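Local coordinates for protein amidohydrolase (Brucella melitensis biovar Abortus, PDB 4F0L) that probably works as a metal-dependent hydrolase of the amidohydrolase family, perhaps a deaminase, and holds a single iron ion in its barrel, at residues V238-E244 and W274-T280; S392-L398 and V423-R429. All blocks are in the same frame, centred on the assembly; numbering follows the deposited sequence.

Interaction 1 of 2, residues V238-E244 and W274-T280; sequences VHIHVAE and WCLIHAT. With FE (Fe (III) ion), chain E.
Glu244 lays its extended side chain across one face of the His278 ring, its carboxylate plane turned 23° from the ring and CD 3.3 Å from His278 CD2. Ile277 CG2 sits against the opposite face, so the imidazole is sandwiched, and at its rim ND1 is hydrogen-bonded to Glu304 OE2. His241 runs alongside, its ring plane within 9° of parallel to that of His278, the two meeting rim to rim. Its NE2 binds the iron at 2.4 Å; His65, His67 and Asp329 are the other protein ligands, and two waters complete the site. His241 lies near the C-terminal end of strand 238-242, and His278 just beyond the corner after strand 274-276, where the metal centre of a TIM-barrel amidohydrolase lies. Nearly straight ladder bonds, Ile277 N to Ile240 O (2.9 Å) and Val242 N to Ile277 O (3.1 Å), tie down the backbone on either side of His241. On the face carrying His241 and Ile277, Cys275 CB stands 3.4 Å from the centroid of the His239 ring, whose NE2 bonds to Ala379 O. On the other, Val238 CG1, anti to the backbone N (chi1 179°), reaches over the Trp274 six-membered ring, while Ile240 and Leu276 both touch Leu264 of helix 260-267.

Interaction 2 of 2, residues S392-L398 and V423-R429; sequences SADFVSL and VCDVWVR
Phe395 and Trp427 face each other across a hydrogen-bonded antiparallel pair, and the tryptophan is the one to follow outward. Its CB lies over one face of the Phe395 ring, toward the rim. From there CG, placed beside the backbone N by a chi1 of -64°, carries the indole back over the neighbouring strand. CD2 meets Phe395 CE1 at 3.4 Å, and CE3 is equally close to CD1 and CE1 of the phenyl ring. The phenyl and the five-membered ring of the indole are inclined at 41°, a slanting contact in which one side of the phenyl lies above the indole face. Farther out, CZ3 comes to 4.1 Å from Ser397 CB, and the backbone N of Ser397 lies at the indole edge, in its plane. Between the backbones that carry the rings, Trp427 N donates to Phe395 O at 2.9 Å and Phe395 N to Trp427 O.

At one end of the ladder, Asp394 OD1 accepts two bonds from opposite faces of its carboxylate: Arg429 N at 2.8 Å, nearly straight, and the hydroxyl of Ser392. At the other end, Ser397 O takes Cys424 N (2.7 Å) while Ser397 N gives to Asp425 O. Ser397 OG, set between backbone N and carbonyl carbon (chi1 71°), accepts from Asp425 N at 3.0 Å and also bonds to Gln54. The buried Asp425 carboxylate is held by Gly436 N at OD1, and at OD2 by Gln54 NE2 and a salt bridge to Lys432. On the reverse face Val396 packs against Val423 and Val426. With Cys424 and Asp425 both opposite Ser397, the register slips by one residue: a classic beta bulge in the antiparallel part of a mixed sheet.

Interaction 1 closes along the chain before interaction 2 opens, and both belong to the amidohydrolase part of the protein. Their centres are about 28 Å apart, on opposite sides of the chain's centre, and the nearest atoms are about 15 Å from each other. Strand 210-215, hydrogen-bonded to 238-242, joins the parallel strands of interaction 1 to 160-167, 122-129 and 56-66, and 395-399 and 422-428 extend beyond 56-66 as antiparallel strands. Strand 56-66 relates the two, since it borders 395-399 and also carries His65, which binds the same iron as His241. Interaction 1 thus belongs to the metal centre, and interaction 2 to sheet structure away from it.

Interaction 1 of 2, residues V238-E244 and W274-T280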
loop_
_atom_site.group_PDB
_atom_site.type_symbol
_atom_site.label_atom_id
_atom_site.label_comp_id
_atom_site.label_asym_id
_atom_site.label_seq_id
_atom_site.Cartn_x
_atom_site.Cartn_y
_atom_site.Cartn_z
ATOM N N VAL B 238 -15.600 -25.047 -5.547
ATOM C CA VAL B 238 -16.705 -24.146 -5.857
ATOM C C VAL B 238 -16.382 -22.753 -5.256
ATOM O O VAL B 238 -16.133 -22.638 -4.059
ATOM C CB VAL B 238 -18.009 -24.659 -5.240
ATOM C CG1 VAL B 238 -19.187 -23.701 -5.525
ATOM C CG2 VAL B 238 -18.295 -26.083 -5.709
ATOM N N HIS B 239 -16.363 -21.728 -6.093
ATOM C CA HIS B 239 -16.172 -20.340 -5.656
ATOM C C HIS B 239 -17.394 -19.523 -5.973
ATOM O O HIS B 239 -18.057 -19.760 -6.995
ATOM C CB HIS B 239 -14.977 -19.727 -6.350
ATOM C CG HIS B 239 -13.663 -20.241 -5.866
ATOM N ND1 HIS B 239 -12.581 -19.427 -5.704
ATOM C CD2 HIS B 239 -13.239 -21.524 -5.551
ATOM C CE1 HIS B 239 -11.561 -20.138 -5.253
ATOM N NE2 HIS B 239 -11.947 -21.423 -5.158
ATOM N N ILE B 240 -17.696 -18.561 -5.112
ATOM C CA ILE B 240 -18.860 -17.684 -5.287
ATOM C C ILE B 240 -18.606 -16.357 -4.607
ATOM O O ILE B 240 -18.091 -16.344 -3.506
ATOM C CB ILE B 240 -20.134 -18.360 -4.705
ATOM C CG1 ILE B 240 -21.373 -17.486 -4.874
ATOM C CG2 ILE B 240 -19.959 -18.713 -3.229
ATOM C CD1 ILE B 240 -22.683 -18.248 -4.839
ATOM N N HIS B 241 -18.992 -15.240 -5.238
ATOM C CA HIS B 241 -18.977 -13.935 -4.559
ATOM C C HIS B 241 -20.104 -13.923 -3.565
ATOM O O HIS B 241 -21.237 -14.195 -3.927
ATOM C CB HIS B 241 -19.254 -12.737 -5.501
ATOM C CG HIS B 241 -18.163 -12.419 -6.506
ATOM N ND1 HIS B 241 -18.406 -12.339 -7.842
ATOM C CD2 HIS B 241 -16.821 -12.053 -6.330
ATOM C CE1 HIS B 241 -17.252 -11.998 -8.490
ATOM N NE2 HIS B 241 -16.290 -11.830 -7.561
ATOM N N VAL B 242 -19.843 -13.564 -2.313
ATOM C CA VAL B 242 -20.940 -13.397 -1.378
ATOM C C VAL B 242 -20.722 -12.268 -0.334
ATOM O O VAL B 242 -19.627 -12.089 0.222
ATOM C CB VAL B 242 -21.298 -14.767 -0.724
ATOM C CG1 VAL B 242 -20.140 -15.312 0.089
ATOM C CG2 VAL B 242 -22.520 -14.617 0.134
ATOM N N ALA B 243 -21.778 -11.485 -0.083
ATOM C CA ALA B 243 -21.770 -10.498 0.996
ATOM C C ALA B 243 -20.686 -9.398 0.863
ATOM O O ALA B 243 -20.195 -8.862 1.861
ATOM C CB ALA B 243 -21.665 -11.207 2.331
ATOM N N GLU B 244 -20.372 -9.031 -0.374
ATOM C CA GLU B 244 -19.333 -8.029 -0.644
ATOM C C GLU B 244 -19.755 -6.599 -0.272
ATOM O O GLU B 244 -18.947 -5.842 0.324
ATOM C CB GLU B 244 -18.859 -8.065 -2.114
ATOM C CG GLU B 244 -17.707 -7.079 -2.362
ATOM C CD GLU B 244 -17.225 -7.012 -3.810
ATOM O OE1 GLU B 244 -16.263 -6.256 -4.111
ATOM O OE2 GLU B 244 -17.786 -7.724 -4.658
ATOM N N TRP B 274 -15.490 -25.182 -0.764
ATOM C CA TRP B 274 -16.032 -23.880 -1.096
ATOM C C TRP B 274 -15.091 -22.788 -0.698
ATOM O O TRP B 274 -14.451 -22.879 0.363
ATOM C CB TRP B 274 -17.365 -23.649 -0.406
ATOM C CG TRP B 274 -18.495 -24.508 -0.937
ATOM C CD1 TRP B 274 -18.649 -25.904 -0.860
ATOM C CD2 TRP B 274 -19.677 -24.046 -1.652
ATOM N NE1 TRP B 274 -19.814 -26.302 -1.471
ATOM C CE2 TRP B 274 -20.481 -25.248 -1.951
ATOM C CE3 TRP B 274 -20.142 -22.803 -2.056
ATOM C CZ2 TRP B 274 -21.684 -25.174 -2.645
ATOM C CZ3 TRP B 274 -21.359 -22.740 -2.763
ATOM C CH2 TRP B 274 -22.115 -23.896 -3.034
ATOM N N CYS B 275 -15.015 -21.766 -1.562
ATOM C CA CYS B 275 -14.329 -20.523 -1.264
ATOM C C CYS B 275 -15.322 -19.359 -1.468
ATOM O O CYS B 275 -15.871 -19.176 -2.565
ATOM C CB CYS B 275 -13.101 -20.326 -2.143
ATOM S SG CYS B 275 -12.189 -18.803 -1.755
ATOM N N LEU B 276 -15.598 -18.635 -0.390
ATOM C CA LEU B 276 -16.591 -17.566 -0.462
ATOM C C LEU B 276 -15.799 -16.317 -0.598
ATOM O O LEU B 276 -15.050 -15.954 0.303
ATOM C CB LEU B 276 -17.462 -17.515 0.795
ATOM C CG LEU B 276 -18.139 -18.801 1.256
ATOM C CD1 LEU B 276 -19.173 -18.506 2.360
ATOM C CD2 LEU B 276 -18.733 -19.566 0.086
ATOM N N ILE B 277 -15.946 -15.670 -1.739
ATOM C CA ILE B 277 -15.156 -14.486 -2.079
ATOM C C ILE B 277 -15.730 -13.239 -1.368
ATOM O O ILE B 277 -16.943 -12.988 -1.380
ATOM C CB ILE B 277 -15.097 -14.262 -3.608
ATOM C CG1 ILE B 277 -14.699 -15.565 -4.320
ATOM C CG2 ILE B 277 -14.089 -13.150 -3.955
ATOM C CD1 ILE B 277 -13.298 -16.053 -3.949
ATOM N N HIS B 278 -14.832 -12.472 -0.752
ATOM C CA HIS B 278 -15.180 -11.313 0.094
ATOM C C HIS B 278 -15.739 -11.688 1.438
ATOM O O HIS B 278 -15.030 -11.549 2.469
ATOM C CB HIS B 278 -16.058 -10.279 -0.641
ATOM C CG HIS B 278 -15.504 -9.878 -1.982
ATOM N ND1 HIS B 278 -14.279 -9.341 -2.117
ATOM C CD2 HIS B 278 -16.037 -9.996 -3.270
ATOM C CE1 HIS B 278 -14.033 -9.105 -3.422
ATOM N NE2 HIS B 278 -15.108 -9.529 -4.133
ATOM N N ALA B 279 -16.994 -12.155 1.472
ATOM C CA ALA B 279 -17.656 -12.481 2.731
ATOM C C ALA B 279 -17.454 -11.312 3.697
ATOM O O ALA B 279 -17.223 -11.521 4.883
ATOM C CB ALA B 279 -17.081 -13.755 3.335
ATOM N N THR B 280 -17.582 -10.084 3.176
ATOM C CA THR B 280 -17.186 -8.882 3.904
ATOM C C THR B 280 -18.179 -8.480 4.998
ATOM O O THR B 280 -17.751 -7.995 6.053
ATOM C CB THR B 280 -17.013 -7.707 2.944
ATOM O OG1 THR B 280 -16.164 -8.136 1.865
ATOM C CG2 THR B 280 -16.452 -6.450 3.667
HETATM FE FE FE E . -14.315 -10.620 -7.995
HETATM O O HOH W 1 -14.818 -9.220 -6.408
HETATM O O HOH W 2 -15.360 -8.832 -8.940
#

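Interaction 2 of 2, residues S392-L398 and V423-R429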
loop_
_atom_site.group_PDB
_atom_site.type_symbol
_atom_site.label_atom_id
_atom_site.label_comp_id
_atom_site.label_asym_id
_atom_site.label_seq_id
_atom_site.Cartn_x
_atom_site.Cartn_y
_atom_site.Cartn_z
ATOM N N SER B 392 4.060 -29.666 -5.303
ATOM C CA SER B 392 4.633 -29.024 -6.502
ATOM C C SER B 392 5.816 -28.172 -6.060
ATOM O O SER B 392 5.751 -27.577 -4.973
ATOM C CB SER B 392 3.611 -28.155 -7.225
ATOM O OG SER B 392 4.121 -27.798 -8.517
ATOM N N ALA B 393 6.885 -28.126 -6.875
ATOM C CA ALA B 393 8.049 -27.290 -6.541
ATOM C C ALA B 393 7.756 -25.828 -6.886
ATOM O O ALA B 393 8.271 -25.288 -7.855
ATOM C CB ALA B 393 9.345 -27.813 -7.204
ATOM N N ASP B 394 6.933 -25.214 -6.043
ATOM C CA ASP B 394 6.469 -23.844 -6.189
ATOM C C ASP B 394 6.956 -23.036 -4.975
ATOM O O ASP B 394 6.479 -23.237 -3.850
ATOM C CB ASP B 394 4.931 -23.783 -6.211
ATOM C CG ASP B 394 4.296 -24.579 -7.337
ATOM O OD1 ASP B 394 4.982 -25.249 -8.139
ATOM O OD2 ASP B 394 3.054 -24.542 -7.425
ATOM N N PHE B 395 7.880 -22.106 -5.182
ATOM C CA PHE B 395 8.377 -21.342 -4.065
ATOM C C PHE B 395 9.094 -20.104 -4.560
ATOM O O PHE B 395 9.230 -19.899 -5.790
ATOM C CB PHE B 395 9.246 -22.207 -3.127
ATOM C CG PHE B 395 10.244 -23.062 -3.833
ATOM C CD1 PHE B 395 11.403 -22.516 -4.331
ATOM C CD2 PHE B 395 9.997 -24.419 -4.042
ATOM C CE1 PHE B 395 12.327 -23.307 -4.993
ATOM C CE2 PHE B 395 10.921 -25.196 -4.691
ATOM C CZ PHE B 395 12.082 -24.646 -5.174
ATOM N N VAL B 396 9.475 -19.255 -3.597
ATOM C CA VAL B 396 9.912 -17.879 -3.835
ATOM C C VAL B 396 11.157 -17.565 -2.969
ATOM O O VAL B 396 11.195 -17.932 -1.783
ATOM C CB VAL B 396 8.770 -16.883 -3.461
ATOM C CG1 VAL B 396 9.177 -15.416 -3.634
ATOM C CG2 VAL B 396 7.481 -17.172 -4.258
ATOM N N SER B 397 12.192 -16.919 -3.556
ATOM C CA SER B 397 13.279 -16.399 -2.732
ATOM C C SER B 397 13.137 -14.883 -2.603
ATOM O O SER B 397 12.655 -14.211 -3.517
ATOM C CB SER B 397 14.641 -16.778 -3.257
ATOM O OG SER B 397 14.954 -16.074 -4.452
ATOM N N LEU B 398 13.516 -14.367 -1.436
ATOM C CA LEU B 398 13.373 -12.978 -1.149
ATOM C C LEU B 398 14.732 -12.293 -1.183
ATOM O O LEU B 398 15.708 -12.832 -0.662
ATOM C CB LEU B 398 12.703 -12.776 0.216
ATOM C CG LEU B 398 11.263 -13.298 0.325
ATOM C CD1 LEU B 398 10.800 -13.225 1.766
ATOM C CD2 LEU B 398 10.263 -12.542 -0.572
ATOM N N VAL B 423 10.626 -9.701 -3.793
ATOM C CA VAL B 423 10.737 -11.012 -4.499
ATOM C C VAL B 423 11.981 -11.060 -5.407
ATOM O O VAL B 423 12.251 -10.118 -6.166
ATOM C CB VAL B 423 9.458 -11.286 -5.307
ATOM C CG1 VAL B 423 9.628 -12.476 -6.265
ATOM C CG2 VAL B 423 8.283 -11.486 -4.370
ATOM N N CYS B 424 12.766 -12.117 -5.270
ATOM C CA CYS B 424 13.953 -12.322 -6.098
ATOM C C CYS B 424 13.669 -13.377 -7.196
ATOM O O CYS B 424 13.306 -13.036 -8.312
ATOM C CB CYS B 424 15.151 -12.688 -5.233
ATOM S SG CYS B 424 16.717 -12.558 -6.127
ATOM N N ASP B 425 13.765 -14.663 -6.846
ATOM C CA ASP B 425 13.451 -15.746 -7.781
ATOM C C ASP B 425 12.118 -16.397 -7.462
ATOM O O ASP B 425 11.678 -16.428 -6.310
ATOM C CB ASP B 425 14.570 -16.795 -7.771
ATOM C CG ASP B 425 15.900 -16.234 -8.249
ATOM O OD1 ASP B 425 15.958 -15.104 -8.763
ATOM O OD2 ASP B 425 16.935 -16.940 -8.124
ATOM N N VAL B 426 11.485 -16.955 -8.484
ATOM C CA VAL B 426 10.231 -17.630 -8.301
ATOM C C VAL B 426 10.219 -18.866 -9.191
ATOM O O VAL B 426 10.517 -18.769 -10.378
ATOM C CB VAL B 426 9.042 -16.720 -8.686
ATOM C CG1 VAL B 426 7.733 -17.472 -8.491
ATOM C CG2 VAL B 426 9.067 -15.368 -7.921
ATOM N N TRP B 427 9.905 -20.016 -8.594
ATOM C CA TRP B 427 9.780 -21.274 -9.292
ATOM C C TRP B 427 8.370 -21.758 -9.272
ATOM O O TRP B 427 7.697 -21.716 -8.226
ATOM C CB TRP B 427 10.582 -22.318 -8.605
ATOM C CG TRP B 427 12.089 -22.128 -8.562
ATOM C CD1 TRP B 427 13.043 -22.750 -9.332
ATOM C CD2 TRP B 427 12.839 -21.256 -7.660
ATOM N NE1 TRP B 427 14.307 -22.350 -8.980
ATOM C CE2 TRP B 427 14.247 -21.453 -7.974
ATOM C CE3 TRP B 427 12.488 -20.348 -6.665
ATOM C CZ2 TRP B 427 15.250 -20.754 -7.312
ATOM C CZ3 TRP B 427 13.503 -19.713 -5.961
ATOM C CH2 TRP B 427 14.852 -19.895 -6.292
ATOM N N VAL B 428 7.920 -22.287 -10.410
ATOM C CA VAL B 428 6.645 -23.006 -10.509
ATOM C C VAL B 428 6.900 -24.360 -11.198
ATOM O O VAL B 428 7.475 -24.416 -12.292
ATOM C CB VAL B 428 5.590 -22.179 -11.277
ATOM C CG1 VAL B 428 4.334 -23.013 -11.533
ATOM C CG2 VAL B 428 5.243 -20.890 -10.494
ATOM N N ARG B 429 6.493 -25.437 -10.543
ATOM C CA ARG B 429 6.767 -26.800 -11.002
ATOM C C ARG B 429 8.239 -26.950 -11.288
ATOM O O ARG B 429 8.634 -27.578 -12.269
ATOM C CB ARG B 429 5.908 -27.218 -12.206
ATOM C CG ARG B 429 4.402 -27.075 -11.958
ATOM C CD ARG B 429 3.559 -27.724 -13.054
ATOM N NE ARG B 429 3.831 -27.144 -14.349
ATOM C CZ ARG B 429 3.348 -25.978 -14.768
ATOM N NH1 ARG B 429 2.515 -25.253 -13.999
ATOM N NH2 ARG B 429 3.684 -25.516 -15.979
#